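Local coordinates for protein carboxylesterase SOBER1 (Arabidopsis thaliana, PDB 6AVX) that hydrolyses carboxylic esters with a preference for short acyl chains, has phospholipase A2 activity, and dampens the plant hypersensitive response triggered by the bacterial effector AvrBsT, at residues Arg163-Glu168 / Leu192-Ser197; Ala172-Leu177 / Cys184-Tyr189; Arg57-Val62 / Gly111-Ala116. The protein carries 1 engineered substitution. All blocks are in the same frame, centred on the assembly; numbering follows the deposited sequence. Where two conformers were deposited one is given.

Contact 1. Residues Arg163-Glu168 / Leu192-Ser197; sequences RMVLFE and LGHSIS
His194 turns its imidazole away from its own backbone N (chi1 -163°) and Met164 sets CG anti to its carbonyl carbon (chi1 -66°), which lets the ring reach across to the methionine side chain; the two cross at about a right angle. Met164 CB lies over one ring face, 4.0 Å from the ring centroid and 18° off the normal, a CH-pi contact. In one of its two conformers the thioether chain then bends to bring CE 3.7 Å from CD2 of His194, a less certain contact. Val165 meets the carbon between the two ring nitrogens: its CG2 approaches the ring obliquely, 3.5 Å from His194 CE1. A flexible thioether and a compact branched side chain suit this place, since both follow the ring without competing for its nitrogens. His194 is, by similarity, the histidine of an alpha/beta-hydrolase charge relay system; its ND1 is hydrogen-bonded to OD2 of Asp162, and its side chain also touches Ser108. The other carboxylate oxygen of Asp162 accepts bonds from the backbone N of Met164 and of Val165. The loop thus fixes the acid through its amides and borders the imidazole with apolar groups, an arrangement that probably steadies the ring for proton transfer.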
ATOM      1  N   ARG A 163       6.423  -4.940 -16.024  1.00  6.95           N
ATOM      2  CA  ARG A 163       6.708  -6.356 -16.235  1.00  7.79           C
ATOM      3  C   ARG A 163       7.219  -7.028 -14.976  1.00  7.99           C
ATOM      4  O   ARG A 163       7.616  -8.196 -15.017  1.00  9.38           O
ATOM      5  CB  ARG A 163       7.693  -6.551 -17.391  1.00 10.90           C
ATOM      6  CG  ARG A 163       7.149  -6.026 -18.720  1.00 13.72           C
ATOM      7  CD  ARG A 163       7.929  -6.541 -19.924  1.00 18.81           C
ATOM      8  NE  ARG A 163       8.040  -8.004 -19.931  1.00 22.01           N
ATOM      9  CZ  ARG A 163       9.162  -8.690 -20.148  1.00 26.16           C
ATOM     10  NH1 ARG A 163      10.301  -8.070 -20.426  1.00 24.31           N
ATOM     11  NH2 ARG A 163       9.141 -10.015 -20.115  1.00 38.84           N
ATOM     12  N   MET A 164       7.197  -6.320 -13.851  1.00  7.36           N
ATOM     13  CA  MET A 164       7.566  -6.915 -12.582  0.51  7.95           C
ATOM     14  C   MET A 164       6.356  -7.247 -11.736  1.00  6.71           C
ATOM     15  O   MET A 164       6.300  -8.339 -11.161  1.00  7.81           O
ATOM     16  CB  MET A 164       8.524  -6.006 -11.828  0.51  7.36           C
ATOM     17  CG  MET A 164       9.825  -5.915 -12.565  0.51 10.15           C
ATOM     18  SD  MET A 164      10.953  -4.718 -11.887  0.51  9.36           S
ATOM     19  CE  MET A 164      11.209  -5.390 -10.243  0.51 12.36           C
ATOM     20  N   VAL A 165       5.397  -6.347 -11.676  1.00  6.29           N
ATOM     21  CA  VAL A 165       4.070  -6.605 -11.141  1.00  7.06           C
ATOM     22  C   VAL A 165       3.150  -6.239 -12.291  1.00  6.62           C
ATOM     23  O   VAL A 165       2.947  -5.060 -12.592  1.00  6.93           O
ATOM     24  CB  VAL A 165       3.770  -5.776  -9.891  1.00  6.68           C
ATOM     25  CG1 VAL A 165       2.342  -6.047  -9.423  1.00  7.52           C
ATOM     26  CG2 VAL A 165       4.766  -6.101  -8.790  1.00  7.41           C
ATOM     27  N   LEU A 166       2.676  -7.256 -13.011  1.00  8.20           N
ATOM     28  CA  LEU A 166       1.969  -7.005 -14.252  1.00  9.44           C
ATOM     29  C   LEU A 166       0.751  -6.133 -14.019  1.00  8.81           C
ATOM     30  O   LEU A 166       0.074  -6.231 -12.997  1.00  8.93           O
ATOM     31  CB  LEU A 166       1.506  -8.308 -14.904  1.00 10.47           C
ATOM     32  CG  LEU A 166       2.559  -9.318 -15.328  1.00 18.60           C
ATOM     33  CD1 LEU A 166       1.994 -10.079 -16.504  1.00 40.22           C
ATOM     34  CD2 LEU A 166       3.870  -8.718 -15.712  1.00 18.09           C
ATOM     35  N   PHE A 167       0.468  -5.288 -14.996  1.00  9.16           N
ATOM     36  CA  PHE A 167      -0.703  -4.421 -14.929  1.00 10.08           C
ATOM     37  C   PHE A 167      -1.967  -5.227 -14.634  1.00 10.24           C
ATOM     38  O   PHE A 167      -2.837  -4.779 -13.874  1.00 10.02           O
ATOM     39  CB  PHE A 167      -0.807  -3.655 -16.252  1.00 11.70           C
ATOM     40  CG  PHE A 167      -1.901  -2.619 -16.295  1.00 10.17           C
ATOM     41  CD1 PHE A 167      -1.789  -1.426 -15.601  1.00 10.48           C
ATOM     42  CD2 PHE A 167      -3.031  -2.820 -17.079  1.00 13.73           C
ATOM     43  CE1 PHE A 167      -2.776  -0.466 -15.665  1.00 10.47           C
ATOM     44  CE2 PHE A 167      -4.031  -1.860 -17.141  1.00 15.76           C
ATOM     45  CZ  PHE A 167      -3.898  -0.681 -16.435  1.00 13.14           C
ATOM     46  N   GLU A 168      -2.070  -6.437 -15.189  1.00 10.76           N
ATOM     47  CA  GLU A 168      -3.244  -7.271 -14.933  1.00 12.92           C
ATOM     48  C   GLU A 168      -3.390  -7.632 -13.456  1.00 12.59           C
ATOM     49  O   GLU A 168      -4.512  -7.845 -12.978  1.00 13.23           O
ATOM     50  CB  GLU A 168      -3.196  -8.551 -15.771  1.00 15.78           C
ATOM     51  CG  GLU A 168      -2.013  -9.461 -15.455  1.00 18.48           C
ATOM     52  CD  GLU A 168      -2.241 -10.897 -15.903  1.00 45.05           C
ATOM     53  OE1 GLU A 168      -1.880 -11.827 -15.146  1.00 28.14           O
ATOM     54  OE2 GLU A 168      -2.794 -11.093 -17.005  1.00 38.76           O
ATOM     55  N   LEU A 192       4.237   3.725 -18.233  1.00 10.72           N
ATOM     56  CA  LEU A 192       5.028   3.604 -17.017  1.00  9.71           C
ATOM     57  C   LEU A 192       5.282   2.136 -16.718  1.00  7.04           C
ATOM     58  O   LEU A 192       4.404   1.294 -16.893  1.00  7.82           O
ATOM     59  CB  LEU A 192       4.269   4.252 -15.860  1.00  9.80           C
ATOM     60  CG  LEU A 192       4.977   4.276 -14.503  1.00  9.14           C
ATOM     61  CD1 LEU A 192       6.205   5.153 -14.549  1.00 12.08           C
ATOM     62  CD2 LEU A 192       4.044   4.767 -13.407  1.00 10.02           C
ATOM     63  N   GLY A 193       6.489   1.843 -16.272  1.00  7.70           N
ATOM     64  CA  GLY A 193       6.842   0.529 -15.790  1.00  6.77           C
ATOM     65  C   GLY A 193       6.764   0.438 -14.281  1.00  6.68           C
ATOM     66  O   GLY A 193       5.872   1.015 -13.644  1.00  7.43           O
ATOM     67  N   HIS A 194       7.717  -0.285 -13.696  1.00  6.35           N
ATOM     68  CA  HIS A 194       7.702  -0.569 -12.266  1.00  6.51           C
ATOM     69  C   HIS A 194       8.535   0.480 -11.541  1.00  8.43           C
ATOM     70  O   HIS A 194       9.653   0.235 -11.099  1.00  9.16           O
ATOM     71  CB  HIS A 194       8.241  -1.964 -12.003  1.00  7.67           C
ATOM     72  CG  HIS A 194       7.900  -2.477 -10.649  1.00  7.42           C
ATOM     73  ND1 HIS A 194       6.604  -2.744 -10.271  1.00  7.90           N
ATOM     74  CD2 HIS A 194       8.677  -2.743  -9.576  1.00  9.96           C
ATOM     75  CE1 HIS A 194       6.594  -3.167  -9.016  1.00  8.89           C
ATOM     76  NE2 HIS A 194       7.842  -3.191  -8.582  1.00 10.86           N
ATOM     77  N   SER A 195       7.972   1.679 -11.451  1.00  8.21           N
ATOM     78  CA  SER A 195       8.654   2.796 -10.816  1.00  7.54           C
ATOM     79  C   SER A 195       7.590   3.810 -10.448  1.00  7.49           C
ATOM     80  O   SER A 195       6.418   3.664 -10.798  1.00  8.16           O
ATOM     81  CB  SER A 195       9.693   3.425 -11.753  1.00  9.13           C
ATOM     82  OG  SER A 195       9.064   4.001 -12.880  1.00 10.19           O
ATOM     83  N   ILE A 196       8.025   4.847  -9.741  1.00  8.19           N
ATOM     84  CA  ILE A 196       7.168   5.960  -9.357  1.00  8.95           C
ATOM     85  C   ILE A 196       7.505   7.155 -10.225  1.00  9.49           C
ATOM     86  O   ILE A 196       8.677   7.530 -10.331  1.00 10.86           O
ATOM     87  CB  ILE A 196       7.385   6.340  -7.888  1.00  9.07           C
ATOM     88  CG1 ILE A 196       7.049   5.159  -6.985  1.00 10.29           C
ATOM     89  CG2 ILE A 196       6.542   7.582  -7.528  1.00 10.48           C
ATOM     90  CD1 ILE A 196       7.316   5.423  -5.522  1.00 13.39           C
ATOM     91  N   SER A 197       6.493   7.792 -10.784  1.00  9.08           N
ATOM     92  CA  SER A 197       6.708   9.066 -11.454  1.00 11.03           C
ATOM     93  C   SER A 197       6.233  10.222 -10.581  1.00 10.38           C
ATOM     94  O   SER A 197       5.355  10.066  -9.728  1.00  9.63           O
ATOM     95  CB  SER A 197       5.978   9.110 -12.787  1.00 13.81           C
ATOM     96  OG  SER A 197       4.589   9.211 -12.583  1.00 14.15           O
TER

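Contact 2. Residues Ala172-Leu177 / Cys184-Tyr189; sequences AALPFL and CEFKAY
Leu174 overlaps both Cys184 and Phe186, spreading its two methyl groups along the helix-facing side of strand 184-189. This is part of a beta-alpha-beta crossover of the alpha/beta-hydrolase fold: helices 167-171 and 173-180 link strand 154-159 to its parallel neighbour, the outermost strand 184-189. The short axes of 173-177 and 184-189 run almost antiparallel, at 175°, and come within 9.5 Å, a spacing that side chains of leucine length fill. The CB of Leu174 does not aim at the strand, but chi1 of -63° sets CG anti to the carbonyl carbon and carries the branches over. CD2 reaches 3.7 Å from SG of Cys184, whereas CD1 lies 3.9 Å from CB of Phe186 and approaches that ring obliquely. A branched tip therefore serves two strand residues at once. Cys184 and Phe186, two apart on the strand, both turn toward the helix, while Glu185 between them turns away and bonds to OH of Tyr203. The Phe186 ring goes on to meet those of Trp156 and Phe167. Cysteine is slim enough for two leucines to close on it: one turn after Leu174, buried Leu177 places CD1 3.7 Å from Cys184 CB and 3.8 Å from its SG.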
ATOM      1  N   ALA A 172      -6.756  -6.777 -11.391  1.00 12.12           N
ATOM      2  CA  ALA A 172      -7.457  -7.812 -10.635  1.00 12.24           C
ATOM      3  C   ALA A 172      -7.930  -7.321  -9.279  1.00 13.40           C
ATOM      4  O   ALA A 172      -8.843  -7.921  -8.692  1.00 13.36           O
ATOM      5  CB  ALA A 172      -6.548  -9.020 -10.427  1.00 17.34           C
ATOM      6  N   ALA A 173      -7.339  -6.259  -8.749  1.00 10.84           N
ATOM      7  CA  ALA A 173      -7.804  -5.742  -7.475  1.00 10.04           C
ATOM      8  C   ALA A 173      -9.229  -5.225  -7.574  1.00 11.74           C
ATOM      9  O   ALA A 173      -9.942  -5.188  -6.569  1.00 11.94           O
ATOM     10  CB  ALA A 173      -6.890  -4.617  -7.004  1.00 12.37           C
ATOM     11  N   LEU A 174      -9.662  -4.807  -8.768  1.00 10.21           N
ATOM     12  CA  LEU A 174     -10.965  -4.157  -8.873  1.00 11.14           C
ATOM     13  C   LEU A 174     -12.100  -5.125  -8.588  1.00 10.11           C
ATOM     14  O   LEU A 174     -12.950  -4.812  -7.738  1.00 10.72           O
ATOM     15  CB  LEU A 174     -11.084  -3.444 -10.222  1.00 12.18           C
ATOM     16  CG  LEU A 174     -10.071  -2.307 -10.406  1.00 14.21           C
ATOM     17  CD1 LEU A 174     -10.186  -1.673 -11.785  1.00 18.47           C
ATOM     18  CD2 LEU A 174     -10.208  -1.251  -9.312  1.00 22.59           C
ATOM     19  N   PRO A 175     -12.173  -6.298  -9.201  1.00  8.88           N
ATOM     20  CA  PRO A 175     -13.260  -7.208  -8.822  1.00  9.47           C
ATOM     21  C   PRO A 175     -13.127  -7.742  -7.415  1.00  9.83           C
ATOM     22  O   PRO A 175     -14.142  -8.006  -6.759  1.00 10.88           O
ATOM     23  CB  PRO A 175     -13.211  -8.317  -9.880  1.00 12.99           C
ATOM     24  CG  PRO A 175     -11.877  -8.191 -10.521  1.00 15.62           C
ATOM     25  CD  PRO A 175     -11.450  -6.764 -10.393  1.00 10.72           C
ATOM     26  N   PHE A 176     -11.903  -7.904  -6.920  1.00 10.22           N
ATOM     27  CA  PHE A 176     -11.712  -8.311  -5.533  1.00  7.80           C
ATOM     28  C   PHE A 176     -12.304  -7.274  -4.588  1.00  9.29           C
ATOM     29  O   PHE A 176     -13.054  -7.606  -3.659  1.00  9.41           O
ATOM     30  CB  PHE A 176     -10.219  -8.504  -5.279  1.00 11.27           C
ATOM     31  CG  PHE A 176      -9.896  -8.931  -3.882  1.00  8.46           C
ATOM     32  CD1 PHE A 176      -9.749 -10.260  -3.567  1.00 10.42           C
ATOM     33  CD2 PHE A 176      -9.711  -7.994  -2.890  1.00  9.20           C
ATOM     34  CE1 PHE A 176      -9.445 -10.646  -2.275  1.00 11.17           C
ATOM     35  CE2 PHE A 176      -9.413  -8.383  -1.590  1.00 10.20           C
ATOM     36  CZ  PHE A 176      -9.282  -9.698  -1.289  1.00 11.27           C
ATOM     37  N   LEU A 177     -12.012  -6.010  -4.837  1.00  8.60           N
ATOM     38  CA  LEU A 177     -12.483  -4.967  -3.951  1.00  9.04           C
ATOM     39  C   LEU A 177     -13.986  -4.777  -4.075  1.00  9.50           C
ATOM     40  O   LEU A 177     -14.651  -4.470  -3.083  1.00 10.39           O
ATOM     41  CB  LEU A 177     -11.694  -3.675  -4.202  1.00  8.94           C
ATOM     42  CG  LEU A 177     -10.221  -3.773  -3.759  1.00  9.27           C
ATOM     43  CD1 LEU A 177      -9.415  -2.559  -4.202  1.00 12.27           C
ATOM     44  CD2 LEU A 177     -10.105  -3.963  -2.252  1.00 10.47           C
ATOM     45  N   CYS A 184     -12.706   1.745  -4.889  1.00 10.13           N
ATOM     46  CA  CYS A 184     -11.354   1.926  -5.394  1.00  9.52           C
ATOM     47  C   CYS A 184     -11.382   2.757  -6.664  1.00 10.50           C
ATOM     48  O   CYS A 184     -12.152   2.466  -7.585  1.00 12.84           O
ATOM     49  CB  CYS A 184     -10.733   0.563  -5.677  1.00  9.26           C
ATOM     50  SG  CYS A 184      -9.081   0.606  -6.343  1.00 12.60           S
ATOM     51  N   GLU A 185     -10.553   3.787  -6.705  1.00  8.55           N
ATOM     52  CA  GLU A 185     -10.242   4.479  -7.944  1.00  9.67           C
ATOM     53  C   GLU A 185      -8.972   3.866  -8.506  1.00  9.57           C
ATOM     54  O   GLU A 185      -7.959   3.778  -7.803  1.00  9.44           O
ATOM     55  CB  GLU A 185     -10.001   5.973  -7.739  1.00 11.03           C
ATOM     56  CG  GLU A 185      -9.659   6.645  -9.088  1.00 15.72           C
ATOM     57  CD  GLU A 185      -9.202   8.088  -9.011  1.00 19.83           C
ATOM     58  OE1 GLU A 185      -9.348   8.745  -7.963  1.00 18.81           O
ATOM     59  OE2 GLU A 185      -8.686   8.560 -10.049  1.00 20.21           O
ATOM     60  N   PHE A 186      -9.006   3.452  -9.760  1.00  9.96           N
ATOM     61  CA  PHE A 186      -7.842   2.881 -10.415  1.00 11.55           C
ATOM     62  C   PHE A 186      -7.320   3.905 -11.412  1.00 10.13           C
ATOM     63  O   PHE A 186      -8.081   4.411 -12.255  1.00 13.06           O
ATOM     64  CB  PHE A 186      -8.236   1.589 -11.118  1.00 11.77           C
ATOM     65  CG  PHE A 186      -7.082   0.828 -11.683  1.00 12.76           C
ATOM     66  CD1 PHE A 186      -6.418  -0.126 -10.939  1.00 11.55           C
ATOM     67  CD2 PHE A 186      -6.662   1.065 -12.985  1.00 18.34           C
ATOM     68  CE1 PHE A 186      -5.347  -0.839 -11.490  1.00 13.49           C
ATOM     69  CE2 PHE A 186      -5.603   0.364 -13.529  1.00 19.28           C
ATOM     70  CZ  PHE A 186      -4.946  -0.592 -12.774  1.00 14.64           C
ATOM     71  N   LYS A 187      -6.044   4.242 -11.300  1.00  9.32           N
ATOM     72  CA  LYS A 187      -5.400   5.239 -12.145  1.00 10.08           C
ATOM     73  C   LYS A 187      -4.282   4.549 -12.917  1.00 10.06           C
ATOM     74  O   LYS A 187      -3.254   4.179 -12.334  1.00  8.72           O
ATOM     75  CB  LYS A 187      -4.853   6.382 -11.290  1.00 13.15           C
ATOM     76  CG  LYS A 187      -4.331   7.566 -12.071  1.00 16.44           C
ATOM     77  CD  LYS A 187      -5.443   8.253 -12.839  1.00 22.84           C
ATOM     78  CE  LYS A 187      -4.940   9.503 -13.536  1.00 35.50           C
ATOM     79  NZ  LYS A 187      -5.717   9.769 -14.776  1.00 41.89           N
ATOM     80  N   ALA A 188      -4.489   4.360 -14.222  1.00 10.72           N
ATOM     81  CA  ALA A 188      -3.481   3.755 -15.080  1.00 10.30           C
ATOM     82  C   ALA A 188      -2.525   4.828 -15.568  1.00 11.24           C
ATOM     83  O   ALA A 188      -2.930   5.962 -15.854  1.00 12.93           O
ATOM     84  CB  ALA A 188      -4.127   3.088 -16.296  1.00 11.91           C
ATOM     85  N   TYR A 189      -1.255   4.459 -15.679  1.00  9.73           N
ATOM     86  CA  TYR A 189      -0.210   5.340 -16.192  1.00 10.02           C
ATOM     87  C   TYR A 189       0.347   4.724 -17.469  1.00 12.47           C
ATOM     88  O   TYR A 189       1.187   3.812 -17.404  1.00  9.82           O
ATOM     89  CB  TYR A 189       0.874   5.574 -15.133  1.00 11.07           C
ATOM     90  CG  TYR A 189       0.334   6.534 -14.107  1.00  9.96           C
ATOM     91  CD1 TYR A 189       0.480   7.893 -14.293  1.00 11.61           C
ATOM     92  CD2 TYR A 189      -0.392   6.094 -13.010  1.00  9.29           C
ATOM     93  CE1 TYR A 189      -0.056   8.797 -13.419  1.00 11.09           C
ATOM     94  CE2 TYR A 189      -0.937   7.001 -12.114  1.00  9.98           C
ATOM     95  CZ  TYR A 189      -0.762   8.353 -12.331  1.00  9.23           C
ATOM     96  OH  TYR A 189      -1.287   9.301 -11.488  1.00 10.32           O
TER

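Contact 3. Residues Arg57-Val62 / Gly111-Ala116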
ATOM      1  N   ARG A  57      15.731  -6.572   3.313  1.00  6.23           N
ATOM      2  CA  ARG A  57      14.550  -5.977   3.919  1.00  5.34           C
ATOM      3  C   ARG A  57      13.340  -6.387   3.099  1.00  7.02           C
ATOM      4  O   ARG A  57      13.318  -6.225   1.872  1.00  6.94           O
ATOM      5  CB  ARG A  57      14.661  -4.463   3.963  1.00  6.33           C
ATOM      6  CG  ARG A  57      15.727  -3.953   4.893  1.00  6.60           C
ATOM      7  CD  ARG A  57      15.450  -2.498   5.291  1.00  7.15           C
ATOM      8  NE  ARG A  57      16.512  -1.955   6.140  1.00  7.95           N
ATOM      9  CZ  ARG A  57      16.639  -2.196   7.434  1.00  8.52           C
ATOM     10  NH1 ARG A  57      17.666  -1.684   8.101  1.00 10.32           N
ATOM     11  NH2 ARG A  57      15.757  -2.921   8.091  1.00  8.29           N
ATOM     12  N   SER A  58      12.332  -6.938   3.760  1.00  5.38           N
ATOM     13  CA  SER A  58      11.170  -7.479   3.069  1.00  5.82           C
ATOM     14  C   SER A  58      10.005  -7.521   4.041  1.00  5.90           C
ATOM     15  O   SER A  58      10.121  -8.088   5.131  1.00  5.74           O
ATOM     16  CB  SER A  58      11.476  -8.889   2.589  1.00  6.02           C
ATOM     17  OG  SER A  58      10.328  -9.446   1.991  1.00  6.21           O
ATOM     18  N   TRP A  59       8.871  -6.936   3.646  1.00  5.41           N
ATOM     19  CA  TRP A  59       7.714  -6.931   4.531  1.00  5.54           C
ATOM     20  C   TRP A  59       7.144  -8.323   4.758  1.00  5.14           C
ATOM     21  O   TRP A  59       6.635  -8.611   5.841  1.00  5.54           O
ATOM     22  CB  TRP A  59       6.619  -6.005   3.989  1.00  6.15           C
ATOM     23  CG  TRP A  59       7.017  -4.564   3.970  1.00  5.63           C
ATOM     24  CD1 TRP A  59       7.289  -3.803   2.872  1.00  6.97           C
ATOM     25  CD2 TRP A  59       7.215  -3.718   5.107  1.00  5.69           C
ATOM     26  NE1 TRP A  59       7.651  -2.540   3.262  1.00  6.67           N
ATOM     27  CE2 TRP A  59       7.618  -2.458   4.624  1.00  5.77           C
ATOM     28  CE3 TRP A  59       7.098  -3.894   6.485  1.00  6.03           C
ATOM     29  CZ2 TRP A  59       7.910  -1.390   5.469  1.00  6.62           C
ATOM     30  CZ3 TRP A  59       7.395  -2.835   7.312  1.00  7.07           C
ATOM     31  CH2 TRP A  59       7.786  -1.604   6.805  1.00  8.46           C
ATOM     32  N   PHE A  60       7.129  -9.169   3.729  1.00  5.60           N
ATOM     33  CA  PHE A  60       6.531 -10.498   3.788  1.00  5.41           C
ATOM     34  C   PHE A  60       7.112 -11.286   2.615  1.00  5.65           C
ATOM     35  O   PHE A  60       7.607 -10.708   1.657  1.00  6.36           O
ATOM     36  CB  PHE A  60       4.998 -10.429   3.748  1.00  6.01           C
ATOM     37  CG  PHE A  60       4.440  -9.764   2.513  1.00  6.99           C
ATOM     38  CD1 PHE A  60       4.310 -10.477   1.331  1.00  7.10           C
ATOM     39  CD2 PHE A  60       4.012  -8.441   2.525  1.00  7.27           C
ATOM     40  CE1 PHE A  60       3.795  -9.869   0.181  1.00  8.72           C
ATOM     41  CE2 PHE A  60       3.484  -7.840   1.371  1.00  7.44           C
ATOM     42  CZ  PHE A  60       3.378  -8.559   0.211  1.00  7.65           C
ATOM     43  N   ASP A  61       7.052 -12.607   2.685  1.00  6.77           N
ATOM     44  CA  ASP A  61       7.733 -13.390   1.669  1.00  6.62           C
ATOM     45  C   ASP A  61       7.003 -13.278   0.344  1.00  7.78           C
ATOM     46  O   ASP A  61       5.772 -13.237   0.292  1.00  8.52           O
ATOM     47  CB  ASP A  61       7.846 -14.847   2.097  1.00  8.43           C
ATOM     48  CG  ASP A  61       8.868 -15.620   1.289  1.00  9.41           C
ATOM     49  OD1 ASP A  61       9.745 -15.005   0.642  1.00  9.23           O
ATOM     50  OD2 ASP A  61       8.779 -16.868   1.336  1.00 13.35           O
ATOM     51  N   VAL A  62       7.787 -13.261  -0.729  1.00  8.88           N
ATOM     52  CA  VAL A  62       7.322 -13.154  -2.109  1.00 11.25           C
ATOM     53  C   VAL A  62       7.812 -14.416  -2.812  1.00 11.03           C
ATOM     54  O   VAL A  62       9.024 -14.570  -3.026  1.00 10.95           O
ATOM     55  CB  VAL A  62       7.871 -11.883  -2.775  1.00 10.69           C
ATOM     56  CG1 VAL A  62       7.431 -11.808  -4.234  1.00 13.51           C
ATOM     57  CG2 VAL A  62       7.433 -10.646  -1.994  1.00 13.31           C
ATOM     58  N   GLY A 111       2.869  -1.599  -1.413  1.00  5.52           N
ATOM     59  CA  GLY A 111       1.497  -1.362  -1.841  1.00  5.11           C
ATOM     60  C   GLY A 111       0.577  -2.529  -1.519  1.00  4.71           C
ATOM     61  O   GLY A 111      -0.555  -2.331  -1.072  1.00  5.75           O
ATOM     62  N   ALA A 112       1.039  -3.756  -1.752  1.00  4.77           N
ATOM     63  CA  ALA A 112       0.297  -4.928  -1.300  1.00  5.05           C
ATOM     64  C   ALA A 112       0.064  -4.863   0.205  1.00  5.52           C
ATOM     65  O   ALA A 112      -1.039  -5.143   0.693  1.00  5.80           O
ATOM     66  CB  ALA A 112       1.069  -6.185  -1.685  1.00  4.94           C
ATOM     67  N   LEU A 113       1.088  -4.467   0.955  1.00  5.37           N
ATOM     68  CA  LEU A 113       0.934  -4.369   2.401  1.00  5.41           C
ATOM     69  C   LEU A 113      -0.018  -3.257   2.785  1.00  5.19           C
ATOM     70  O   LEU A 113      -0.796  -3.407   3.737  1.00  5.26           O
ATOM     71  CB  LEU A 113       2.293  -4.171   3.066  1.00  5.71           C
ATOM     72  CG  LEU A 113       2.262  -4.068   4.589  1.00  5.69           C
ATOM     73  CD1 LEU A 113       1.571  -5.246   5.235  1.00  6.94           C
ATOM     74  CD2 LEU A 113       3.674  -3.921   5.100  1.00  7.22           C
ATOM     75  N   THR A 114       0.033  -2.139   2.076  1.00  5.29           N
ATOM     76  CA  THR A 114      -0.935  -1.063   2.285  1.00  5.53           C
ATOM     77  C   THR A 114      -2.353  -1.591   2.175  1.00  5.68           C
ATOM     78  O   THR A 114      -3.200  -1.326   3.037  1.00  5.66           O
ATOM     79  CB  THR A 114      -0.704   0.070   1.267  1.00  4.91           C
ATOM     80  OG1 THR A 114       0.503   0.764   1.591  1.00  6.10           O
ATOM     81  CG2 THR A 114      -1.843   1.073   1.242  1.00  6.58           C
ATOM     82  N   LEU A 115      -2.629  -2.315   1.096  1.00  4.64           N
ATOM     83  CA  LEU A 115      -3.973  -2.819   0.886  1.00  4.98           C
ATOM     84  C   LEU A 115      -4.400  -3.726   2.027  1.00  5.36           C
ATOM     85  O   LEU A 115      -5.492  -3.574   2.589  1.00  5.84           O
ATOM     86  CB  LEU A 115      -4.033  -3.571  -0.436  1.00  6.53           C
ATOM     87  CG  LEU A 115      -5.459  -3.949  -0.831  1.00  7.36           C
ATOM     88  CD1 LEU A 115      -6.193  -2.753  -1.394  1.00  8.85           C
ATOM     89  CD2 LEU A 115      -5.460  -5.101  -1.821  1.00  8.82           C
ATOM     90  N   ALA A 116      -3.564  -4.701   2.360  1.00  5.53           N
ATOM     91  CA  ALA A 116      -3.910  -5.635   3.423  1.00  5.50           C
ATOM     92  C   ALA A 116      -4.120  -4.914   4.745  1.00  5.95           C
ATOM     93  O   ALA A 116      -5.042  -5.237   5.513  1.00  6.71           O
ATOM     94  CB  ALA A 116      -2.800  -6.670   3.562  1.00  6.66           C
TER
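An irregular chain at 57-62 passes beside helix 109-120, coming nearest where the CA atoms of Trp59 and Leu113 stand 7.6 Å apart. In the alpha/beta-hydrolase fold this is the helix that follows the nucleophile elbow, whose serine, Ser108, is assigned by similarity to the charge relay system. No hydrogen bond joins the two segments; consecutive aromatic residues, Trp59 and Phe60, make the contact with consecutive helix residues, Ala112 and Leu113. The backbone changes from a helix-like conformation at Trp59 to an extended one at Phe60, yet both CB atoms point toward the helix. Phe60 CG sits between its backbone N and carbonyl carbon (chi1 59°), and the ring presents an edge to the helix: CZ comes 3.8 Å from CB of Ala112, and CE2 stands 4.2 Å from CB of Leu113. A side chain as small as alanine lets that edge approach the helix closely. Trp59 offers a face instead. Its NE1 donates to the carbonyl oxygen of His12, and its backbone N is bonded to OE1 of Gln109, just before the helix segment, so the residue is held both at its backbone and at the indole N-H. Phe60 and Leu113 both also touch helix 75-94. Leucine suits its site because one methyl can reach the indole while the side chain also meets Ala81 and Val85 of that helix and Leu11 of strand 7-11. With chi1 of -179°, Leu113 crosses Trp59 at about a right angle, and its CD2 rests 3.3 Å above the indole plane, displaced toward the rim and 3.5 Å from CD2 of Trp59.

In the fold
All three contacts belong to one alpha/beta-hydrolase fold and lie at different distances from its probable catalytic centre. Contact 1 holds the histidine itself; the side chain of His194 is about 3 Å from those of Asp162 and Ser108. Contact 3 backs the nucleophile side, with the side chain of Ala112 about 7 Å from that of Ser108. Contact 2 lies farther out, the side chain of Phe186 being about 10 Å from that of Asp162. Contacts 1 and 2 touch where CZ of Phe167 packs 3.5 Å from CE2 of Phe186. Contacts 2 and 3 meet more lightly, through Leu177 CD2 and Leu115 CD1 at 4.2 Å, whereas contacts 1 and 3 stay about 8 Å apart at their nearest atoms.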